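Local coordinates for eukaryotic translation initiation factor 2D (Homo sapiens, PDB 5W2F), which delivers tRNA to the P-site of the 40S ribosome without GTP in translation initiation, and is represented here by its C-terminal domain, at residues A[8-13]-A[89-94]; A[115-120]-A[173-178]; A[153-158]-A[167-172]. All blocks are in the same frame, centred on the assembly; numbering follows the deposited sequence.

Interaction 1: residues A[8-13]-A[89-94]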
loop_
_atom_site.group_PDB
_atom_site.type_symbol
_atom_site.label_atom_id
_atom_site.label_comp_id
_atom_site.label_asym_id
_atom_site.label_seq_id
_atom_site.Cartn_x
_atom_site.Cartn_y
_atom_site.Cartn_z
ATOM N N CYS A 8 6.140 -7.340 1.405
ATOM C CA CYS A 8 7.584 -7.215 1.501
ATOM C C CYS A 8 8.093 -8.078 2.646
ATOM O O CYS A 8 7.566 -8.036 3.751
ATOM C CB CYS A 8 7.977 -5.756 1.692
ATOM S SG CYS A 8 9.756 -5.452 1.676
ATOM N N VAL A 9 9.130 -8.854 2.367
ATOM C CA VAL A 9 9.696 -9.786 3.341
ATOM C C VAL A 9 10.494 -9.029 4.414
ATOM O O VAL A 9 11.523 -8.433 4.098
ATOM C CB VAL A 9 10.608 -10.824 2.658
ATOM C CG1 VAL A 9 11.233 -11.755 3.700
ATOM C CG2 VAL A 9 9.841 -11.613 1.589
ATOM N N PRO A 10 10.031 -9.068 5.679
ATOM C CA PRO A 10 10.791 -8.417 6.738
ATOM C C PRO A 10 11.898 -9.313 7.256
ATOM O O PRO A 10 11.870 -10.525 7.028
ATOM C CB PRO A 10 9.749 -8.189 7.820
ATOM C CG PRO A 10 8.825 -9.338 7.682
ATOM C CD PRO A 10 8.801 -9.687 6.213
ATOM N N ALA A 11 12.835 -8.725 7.992
ATOM C CA ALA A 11 13.952 -9.477 8.536
ATOM C C ALA A 11 13.498 -10.697 9.326
ATOM O O ALA A 11 14.105 -11.773 9.228
ATOM C CB ALA A 11 14.807 -8.572 9.417
ATOM N N SER A 12 12.411 -10.539 10.080
ATOM C CA SER A 12 11.898 -11.615 10.937
ATOM C C SER A 12 11.468 -12.870 10.186
ATOM O O SER A 12 11.351 -13.933 10.794
ATOM C CB SER A 12 10.722 -11.111 11.773
ATOM O OG SER A 12 9.652 -10.730 10.938
ATOM N N MET A 13 11.184 -12.746 8.891
ATOM C CA MET A 13 10.716 -13.888 8.083
ATOM C C MET A 13 11.739 -14.417 7.079
ATOM O O MET A 13 11.403 -15.241 6.231
ATOM C CB MET A 13 9.437 -13.489 7.358
ATOM C CG MET A 13 8.359 -13.046 8.330
ATOM S SD MET A 13 6.837 -12.518 7.558
ATOM C CE MET A 13 5.993 -14.066 7.357
ATOM N N LYS A 89 1.905 -10.884 8.702
ATOM C CA LYS A 89 3.228 -10.631 9.272
ATOM C C LYS A 89 4.178 -9.997 8.263
ATOM O O LYS A 89 5.094 -9.270 8.644
ATOM C CB LYS A 89 3.838 -11.910 9.865
ATOM C CG LYS A 89 3.171 -12.356 11.158
ATOM C CD LYS A 89 3.625 -11.507 12.332
ATOM C CE LYS A 89 2.848 -11.859 13.591
ATOM N NZ LYS A 89 3.110 -10.900 14.693
ATOM N N LEU A 90 3.961 -10.266 6.978
ATOM C CA LEU A 90 4.675 -9.564 5.922
ATOM C C LEU A 90 4.362 -8.072 5.961
ATOM O O LEU A 90 3.312 -7.653 6.478
ATOM C CB LEU A 90 4.313 -10.150 4.564
ATOM C CG LEU A 90 4.903 -11.544 4.294
ATOM C CD1 LEU A 90 4.178 -12.259 3.182
ATOM C CD2 LEU A 90 6.379 -11.435 3.941
ATOM N N GLN A 91 5.284 -7.265 5.427
ATOM C CA GLN A 91 5.067 -5.818 5.370
ATOM C C GLN A 91 4.179 -5.460 4.192
ATOM O O GLN A 91 4.436 -5.932 3.086
ATOM C CB GLN A 91 6.392 -5.104 5.263
ATOM C CG GLN A 91 7.306 -5.285 6.464
ATOM C CD GLN A 91 8.691 -4.694 6.242
ATOM O OE1 GLN A 91 9.198 -4.641 5.113
ATOM N NE2 GLN A 91 9.323 -4.281 7.323
ATOM N N PRO A 92 3.124 -4.649 4.410
ATOM C CA PRO A 92 2.288 -4.258 3.274
ATOM C C PRO A 92 3.070 -3.405 2.287
ATOM O O PRO A 92 3.978 -2.627 2.671
ATOM C CB PRO A 92 1.182 -3.408 3.910
ATOM C CG PRO A 92 1.772 -2.927 5.183
ATOM C CD PRO A 92 2.633 -4.057 5.658
ATOM N N ALA A 93 2.710 -3.548 1.021
ATOM C CA ALA A 93 3.348 -2.789 -0.035
ATOM C C ALA A 93 2.394 -2.757 -1.211
ATOM O O ALA A 93 1.342 -3.410 -1.186
ATOM C CB ALA A 93 4.671 -3.436 -0.382
ATOM N N TYR A 94 2.734 -2.013 -2.240
ATOM C CA TYR A 94 1.909 -1.962 -3.441
ATOM C C TYR A 94 2.709 -1.403 -4.588
ATOM O O TYR A 94 3.792 -0.866 -4.385
ATOM C CB TYR A 94 0.623 -1.155 -3.231
ATOM C CG TYR A 94 0.847 0.280 -2.782
ATOM C CD1 TYR A 94 1.038 0.596 -1.436
ATOM C CD2 TYR A 94 0.861 1.313 -3.702
ATOM C CE1 TYR A 94 1.249 1.910 -1.030
ATOM C CE2 TYR A 94 1.052 2.632 -3.299
ATOM C CZ TYR A 94 1.247 2.932 -1.972
ATOM O OH TYR A 94 1.449 4.229 -1.547
HETATM O O HOH W 1 12.015 -5.621 4.740
#

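Interaction 2: residues A[115-120]-A[173-178]. With FMT (formic acid), chain C; FMT (formic acid), chain D.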
loop_
_atom_site.group_PDB
_atom_site.type_symbol
_atom_site.label_atom_id
_atom_site.label_comp_id
_atom_site.label_asym_id
_atom_site.label_seq_id
_atom_site.Cartn_x
_atom_site.Cartn_y
_atom_site.Cartn_z
ATOM N N ILE A 115 -8.463 15.100 -1.410
ATOM C CA ILE A 115 -8.701 16.413 -2.010
ATOM C C ILE A 115 -9.779 17.100 -1.202
ATOM O O ILE A 115 -10.889 16.578 -1.108
ATOM C CB ILE A 115 -9.175 16.319 -3.463
ATOM C CG1 ILE A 115 -8.223 15.497 -4.322
ATOM C CG2 ILE A 115 -9.395 17.705 -4.045
ATOM C CD1 ILE A 115 -8.900 14.910 -5.518
ATOM N N THR A 116 -9.446 18.234 -0.598
ATOM C CA THR A 116 -10.344 18.886 0.305
ATOM C C THR A 116 -10.445 20.386 0.011
ATOM O O THR A 116 -9.429 21.035 -0.232
ATOM C CB THR A 116 -9.810 18.623 1.714
ATOM O OG1 THR A 116 -9.615 17.196 1.880
ATOM C CG2 THR A 116 -10.734 19.188 2.747
ATOM N N LEU A 117 -11.660 20.906 0.089
ATOM C CA LEU A 117 -11.912 22.339 0.026
ATOM C C LEU A 117 -11.835 22.875 1.432
ATOM O O LEU A 117 -12.338 22.253 2.364
ATOM C CB LEU A 117 -13.291 22.599 -0.583
ATOM C CG LEU A 117 -13.351 22.240 -2.054
ATOM C CD1 LEU A 117 -14.797 22.155 -2.531
ATOM C CD2 LEU A 117 -12.561 23.237 -2.898
ATOM N N ALA A 118 -11.207 24.036 1.575
ATOM C CA ALA A 118 -11.026 24.665 2.871
ATOM C C ALA A 118 -11.103 26.164 2.733
ATOM O O ALA A 118 -11.049 26.704 1.627
ATOM C CB ALA A 118 -9.685 24.274 3.471
ATOM N N GLN A 119 -11.293 26.808 3.877
ATOM C CA GLN A 119 -11.296 28.267 3.953
ATOM C C GLN A 119 -9.973 28.805 4.471
ATOM O O GLN A 119 -9.530 28.400 5.527
ATOM C CB GLN A 119 -12.405 28.713 4.877
ATOM C CG GLN A 119 -13.791 28.421 4.344
ATOM C CD GLN A 119 -14.067 29.145 3.038
ATOM O OE1 GLN A 119 -13.639 30.283 2.837
ATOM N NE2 GLN A 119 -14.754 28.474 2.136
ATOM N N ARG A 120 -9.347 29.688 3.699
ATOM C CA ARG A 120 -8.111 30.403 4.111
ATOM C C ARG A 120 -8.395 31.797 4.695
ATOM O O ARG A 120 -7.529 32.414 5.319
ATOM C CB ARG A 120 -7.142 30.509 2.927
ATOM C CG ARG A 120 -6.124 29.380 2.855
ATOM C CD ARG A 120 -4.924 29.672 3.739
ATOM N NE ARG A 120 -3.870 28.664 3.623
ATOM C CZ ARG A 120 -2.707 28.704 4.276
ATOM N NH1 ARG A 120 -2.421 29.709 5.107
ATOM N NH2 ARG A 120 -1.818 27.731 4.097
ATOM N N ASN A 173 -11.680 26.819 -5.919
ATOM C CA ASN A 173 -12.339 25.518 -5.911
ATOM C C ASN A 173 -11.960 24.782 -7.173
ATOM O O ASN A 173 -12.495 25.052 -8.256
ATOM C CB ASN A 173 -13.834 25.709 -5.792
ATOM C CG ASN A 173 -14.591 24.398 -5.682
ATOM O OD1 ASN A 173 -14.073 23.339 -6.057
ATOM N ND2 ASN A 173 -15.829 24.466 -5.186
ATOM N N GLN A 174 -11.014 23.849 -7.031
ATOM C CA GLN A 174 -10.367 23.236 -8.188
ATOM C C GLN A 174 -10.526 21.733 -8.233
ATOM O O GLN A 174 -9.798 21.057 -8.972
ATOM C CB GLN A 174 -8.878 23.604 -8.214
ATOM C CG GLN A 174 -8.612 25.096 -8.048
ATOM C CD GLN A 174 -9.202 25.973 -9.146
ATOM O OE1 GLN A 174 -9.656 25.498 -10.195
ATOM N NE2 GLN A 174 -9.168 27.282 -8.908
ATOM N N VAL A 175 -11.476 21.205 -7.455
ATOM C CA VAL A 175 -11.610 19.752 -7.307
ATOM C C VAL A 175 -11.791 19.049 -8.660
ATOM O O VAL A 175 -11.191 17.995 -8.909
ATOM C CB VAL A 175 -12.751 19.401 -6.351
ATOM C CG1 VAL A 175 -12.884 17.890 -6.174
ATOM C CG2 VAL A 175 -12.593 20.093 -5.003
ATOM N N HIS A 176 -12.596 19.644 -9.530
ATOM C CA HIS A 176 -12.830 19.072 -10.862
ATOM C C HIS A 176 -11.565 18.937 -11.692
ATOM O O HIS A 176 -11.411 17.978 -12.442
ATOM C CB HIS A 176 -13.914 19.848 -11.603
ATOM C CG HIS A 176 -13.629 21.309 -11.761
ATOM N ND1 HIS A 176 -13.620 22.181 -10.690
ATOM C CD2 HIS A 176 -13.353 22.055 -12.863
ATOM C CE1 HIS A 176 -13.342 23.401 -11.128
ATOM N NE2 HIS A 176 -13.204 23.355 -12.447
ATOM N N HIS A 177 -10.631 19.859 -11.525
ATOM C CA HIS A 177 -9.358 19.759 -12.225
ATOM C C HIS A 177 -8.494 18.618 -11.686
ATOM O O HIS A 177 -7.738 18.004 -12.447
ATOM C CB HIS A 177 -8.602 21.081 -12.157
ATOM C CG HIS A 177 -9.277 22.193 -12.895
ATOM N ND1 HIS A 177 -9.556 22.142 -14.247
ATOM C CD2 HIS A 177 -9.729 23.392 -12.460
ATOM C CE1 HIS A 177 -10.145 23.269 -14.609
ATOM N NE2 HIS A 177 -10.244 24.053 -13.548
ATOM N N LEU A 178 -8.584 18.352 -10.384
ATOM C CA LEU A 178 -7.911 17.170 -9.836
ATOM C C LEU A 178 -8.528 15.883 -10.365
ATOM O O LEU A 178 -7.822 14.897 -10.550
ATOM C CB LEU A 178 -7.922 17.138 -8.306
ATOM C CG LEU A 178 -6.830 17.913 -7.598
ATOM C CD1 LEU A 178 -5.461 17.322 -7.924
ATOM C CD2 LEU A 178 -6.882 19.399 -7.912
HETATM C C FMT C . -10.492 19.691 -16.315
HETATM O O1 FMT C . -10.570 19.101 -17.387
HETATM O O2 FMT C . -9.320 20.224 -15.992
HETATM C C FMT D . -17.194 28.341 -4.658
HETATM O O1 FMT D . -16.706 27.259 -4.886
HETATM O O2 FMT D . -17.766 28.496 -3.479
#

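Interaction 3: residues A[153-158]-A[167-172]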
loop_
_atom_site.group_PDB
_atom_site.type_symbol
_atom_site.label_atom_id
_atom_site.label_comp_id
_atom_site.label_asym_id
_atom_site.label_seq_id
_atom_site.Cartn_x
_atom_site.Cartn_y
_atom_site.Cartn_z
ATOM N N SER A 153 -3.121 30.364 -8.428
ATOM C CA SER A 153 -1.887 30.179 -7.706
ATOM C C SER A 153 -1.852 28.833 -6.975
ATOM O O SER A 153 -2.816 28.436 -6.322
ATOM C CB SER A 153 -1.723 31.283 -6.683
ATOM O OG SER A 153 -0.474 31.163 -6.040
ATOM N N THR A 154 -0.709 28.163 -7.066
ATOM C CA THR A 154 -0.460 26.961 -6.316
ATOM C C THR A 154 0.763 27.117 -5.469
ATOM O O THR A 154 1.714 27.858 -5.813
ATOM C CB THR A 154 -0.251 25.744 -7.227
ATOM O OG1 THR A 154 0.927 25.916 -8.024
ATOM C CG2 THR A 154 -1.449 25.512 -8.120
ATOM N N THR A 155 0.772 26.373 -4.381
ATOM C CA THR A 155 1.915 26.289 -3.467
ATOM C C THR A 155 2.080 24.853 -2.989
ATOM O O THR A 155 1.119 24.080 -3.004
ATOM C CB THR A 155 1.724 27.183 -2.219
ATOM O OG1 THR A 155 0.548 26.785 -1.508
ATOM C CG2 THR A 155 1.596 28.630 -2.597
ATOM N N VAL A 156 3.284 24.522 -2.550
ATOM C CA VAL A 156 3.575 23.244 -1.918
ATOM C C VAL A 156 4.079 23.518 -0.510
ATOM O O VAL A 156 4.979 24.333 -0.313
ATOM C CB VAL A 156 4.636 22.476 -2.701
ATOM C CG1 VAL A 156 5.015 21.190 -1.982
ATOM C CG2 VAL A 156 4.168 22.234 -4.121
ATOM N N ASN A 157 3.507 22.815 0.455
ATOM C CA ASN A 157 3.821 23.009 1.873
ATOM C C ASN A 157 3.795 21.661 2.576
ATOM O O ASN A 157 3.176 20.696 2.081
ATOM C CB ASN A 157 2.756 23.863 2.581
ATOM C CG ASN A 157 2.561 25.229 1.965
ATOM O OD1 ASN A 157 1.433 25.659 1.724
ATOM N ND2 ASN A 157 3.652 25.923 1.732
ATOM N N PRO A 158 4.408 21.581 3.765
ATOM C CA PRO A 158 4.251 20.353 4.557
ATOM C C PRO A 158 2.791 20.108 4.922
ATOM O O PRO A 158 2.069 21.042 5.273
ATOM C CB PRO A 158 5.087 20.631 5.810
ATOM C CG PRO A 158 6.066 21.657 5.381
ATOM C CD PRO A 158 5.323 22.529 4.417
ATOM N N GLN A 167 1.896 18.624 0.673
ATOM C CA GLN A 167 0.593 18.806 0.049
ATOM C C GLN A 167 0.649 19.976 -0.933
ATOM O O GLN A 167 1.501 20.874 -0.827
ATOM C CB GLN A 167 -0.492 19.059 1.096
ATOM C CG GLN A 167 -0.285 20.311 1.926
ATOM C CD GLN A 167 -1.338 20.428 2.992
ATOM O OE1 GLN A 167 -1.922 19.431 3.407
ATOM N NE2 GLN A 167 -1.542 21.612 3.475
ATOM N N VAL A 168 -0.242 19.939 -1.911
ATOM C CA VAL A 168 -0.429 21.021 -2.847
ATOM C C VAL A 168 -1.666 21.804 -2.440
ATOM O O VAL A 168 -2.710 21.220 -2.178
ATOM C CB VAL A 168 -0.587 20.494 -4.274
ATOM C CG1 VAL A 168 -0.877 21.610 -5.265
ATOM C CG2 VAL A 168 0.641 19.694 -4.681
ATOM N N GLN A 169 -1.540 23.125 -2.413
ATOM C CA GLN A 169 -2.674 24.011 -2.250
ATOM C C GLN A 169 -2.882 24.795 -3.522
ATOM O O GLN A 169 -1.911 25.331 -4.088
ATOM C CB GLN A 169 -2.433 24.924 -1.077
ATOM C CG GLN A 169 -2.462 24.188 0.239
ATOM C CD GLN A 169 -2.462 25.133 1.430
ATOM O OE1 GLN A 169 -1.860 26.216 1.373
ATOM N NE2 GLN A 169 -3.129 24.732 2.519
ATOM N N ILE A 170 -4.133 24.897 -3.944
ATOM C CA ILE A 170 -4.479 25.701 -5.103
ATOM C C ILE A 170 -5.550 26.709 -4.681
ATOM O O ILE A 170 -6.513 26.338 -4.031
ATOM C CB ILE A 170 -5.020 24.866 -6.286
ATOM C CG1 ILE A 170 -4.180 23.598 -6.518
ATOM C CG2 ILE A 170 -5.098 25.739 -7.539
ATOM C CD1 ILE A 170 -4.761 22.358 -5.823
ATOM N N GLN A 171 -5.363 27.981 -5.041
ATOM C CA GLN A 171 -6.391 28.973 -4.745
ATOM C C GLN A 171 -7.691 28.608 -5.475
ATOM O O GLN A 171 -7.676 28.159 -6.624
ATOM C CB GLN A 171 -5.912 30.361 -5.167
ATOM C CG GLN A 171 -4.804 30.913 -4.301
ATOM C CD GLN A 171 -5.192 31.093 -2.840
ATOM O OE1 GLN A 171 -4.438 30.715 -1.936
ATOM N NE2 GLN A 171 -6.361 31.676 -2.602
ATOM N N GLY A 172 -8.805 28.770 -4.770
ATOM C CA GLY A 172 -10.112 28.543 -5.334
ATOM C C GLY A 172 -10.568 27.093 -5.243
ATOM O O GLY A 172 -9.947 26.270 -4.576
HETATM O O HOH W 2 -1.991 28.697 -3.035
#

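Interaction 1: residues A[8-13]-A[89-94]
Cys8 and Gln91 form an antiparallel, hydrogen-bonded pair in a four-stranded antiparallel sheet that adjoins the SWIB/MDM2 helices, where strand 4-8 runs beside strand 91-96. Both rungs are short and fairly straight: Cys8 N to Gln91 O is 2.8 Å and Gln91 N to Cys8 O is 2.9 Å, each donor lying in the plane of the carbonyl it meets. Past this pair, the chain of 8-13 leaves the sheet and bends over the end of helix 79-89.

The tight part is built round one methyl. Leu90, the first residue to break from that helix, slides CD2 under the turn, 3.8 Å from Val9 CA and equally close to Pro10 CD. The prolyl ring crosses the leucine at about a right angle, while Val9 runs beside it, pointing the same way. Met13 also crosses Leu90 steeply, from the far end of the turn. Its SD lies 3.7 Å from Leu90 N, and the bend at chi3 (85°) carries CE to within 3.9 Å of Lys89 CB. Tyr7 and Leu28 extend this apolar packing beyond the two segments.

Gln91 and Lys89, both partly exposed, form the looser, water-bearing edge. Only the root of Lys89 takes part; its chain kinks at chi2 and leads away to a salt bridge with Glu67. Gln91 is extended beyond CG, and the rotation at chi3 (-30°) lays a face of its amide over Pro10 CB, with NE2 4.0 Å from that carbon. Its OE1 accepts from Lys107, which would polarise the amide, and also accepts a hydrogen bond from a water that donates to Val9 O as well, at 3.0 Å from Gln91 OE1 and 2.9 Å from Val9 O.

Interaction 2: residues A[115-120]-A[173-178]
Leu117 lays both of its methyls over a single face of the Asn173 amide: CD2 sits 3.5 Å from Asn173 OD1, and CD1 is 3.7 Å from Asn173 ND2. The two side chains meet at a slant, the branched end of the leucine spread across the flat group. Asn173 is brought there by its first torsion, which sets CG anti to the backbone N (chi1 -176°) and swings the amide over from the loop just ahead of helix 175-185.

Two residues on, at the start of the helix, Val175 drops between the two strand side chains. Its CG2 meets Leu117 CG at 3.7 Å, and both of its methyls, CG1 and CG2, reach Ile115 CG2 more loosely at 4.1 Å. Ile115 then sends its other branch along the helix, and CD1 ends 3.7 Å from Leu178 CB. Ile115, Leu117, Val175 and Leu178 thus form a row of aliphatic groups that meet at a slant between strand 113-121 and the first turn of the helix, the two-layer packing of helix on sheet seen in the SUI1 (eIF1-like) fold. Leu146 of helix 139-150 and Leu196 continue it.

Gln174 occupies the N-cap position, with its N bonded to Thr127 OG1 of the adjacent strand, which ties the helix start to the sheet. Two formates, probably from the crystallisation liquor, sit nearby: His177 ND1 donates to O2 of one at 2.6 Å, and O1 of the other accepts from Asn173 ND2 at 2.9 Å. Arg149 also bonds formate. No hydrogen bond joins the two segments. Their cohesion is dispersive, and the Asn173 amide can donate at its edge while its face still packs on leucine.

Interaction 3: residues A[153-158]-A[167-172]
Asn157 and Gln169 bring their flat amides together almost at right angles, the planes 84° apart. Asn157 OD1 stands above one face of the Gln169 amide, 3.4 Å from Gln169 OE1. Both atoms are acceptors, so nothing bonds them; Gln169 OE1 instead accepts from Arg120 NH2, whose charge would plausibly ease the meeting of the two oxygens. In one of its two conformers, Thr155 places OG1 next to the root of the same glutamine, 3.5 Å from Gln169 CB.

Beneath these groups runs a regular antiparallel hairpin. Five backbone bonds hold it, the straightest being Gln167 N to Asn157 O (2.8 Å, 176° at the hydrogen), and Gln171 N to Ser153 O closes the other end at 2.9 Å. Between them CA-H groups point at carbonyls, as with Thr154 CA and Gln169 O, 3.1 Å apart.

Thr155, Asn157, Gln167 and Gln169 share the polar face. On the opposite face Thr154 CG2 rides alongside Ile170, 3.7 Å from Ile170 CG1, because chi1 of 64° puts the methyl beside the backbone N and leaves OG1 for Ala143 O. Val156 and Val168 touch only loosely.

This second face packs against helix 139-150, through Tyr140, Ala143 and Leu146. Strand 154-158 is the outermost on this side of the SUI1 sheet, with 166-171 separating it from strand 124-130.

Interaction 1 joins strand 4-8, in the SWIB/MDM2 region, to strand 91-96 and comes first in sequence; interactions 2 and 3 both fall in the SUI1 region, on the opposite side of the chain's centre. Their centres lie about 36 and 35 Å from that of interaction 1, with nearest atoms about 15 Å apart, as expected of two separate units in an elongated chain. Interactions 2 and 3 are only about 10 Å apart between centres. The hairpin follows strand 124-130 and helix 139-150 and leads directly into helix 175-185. The two contacts touch at Leu178-Ile170 and Arg120-Gln169; interaction 2 joins the helix to the five-stranded sheet and interaction 3 forms its outer edge.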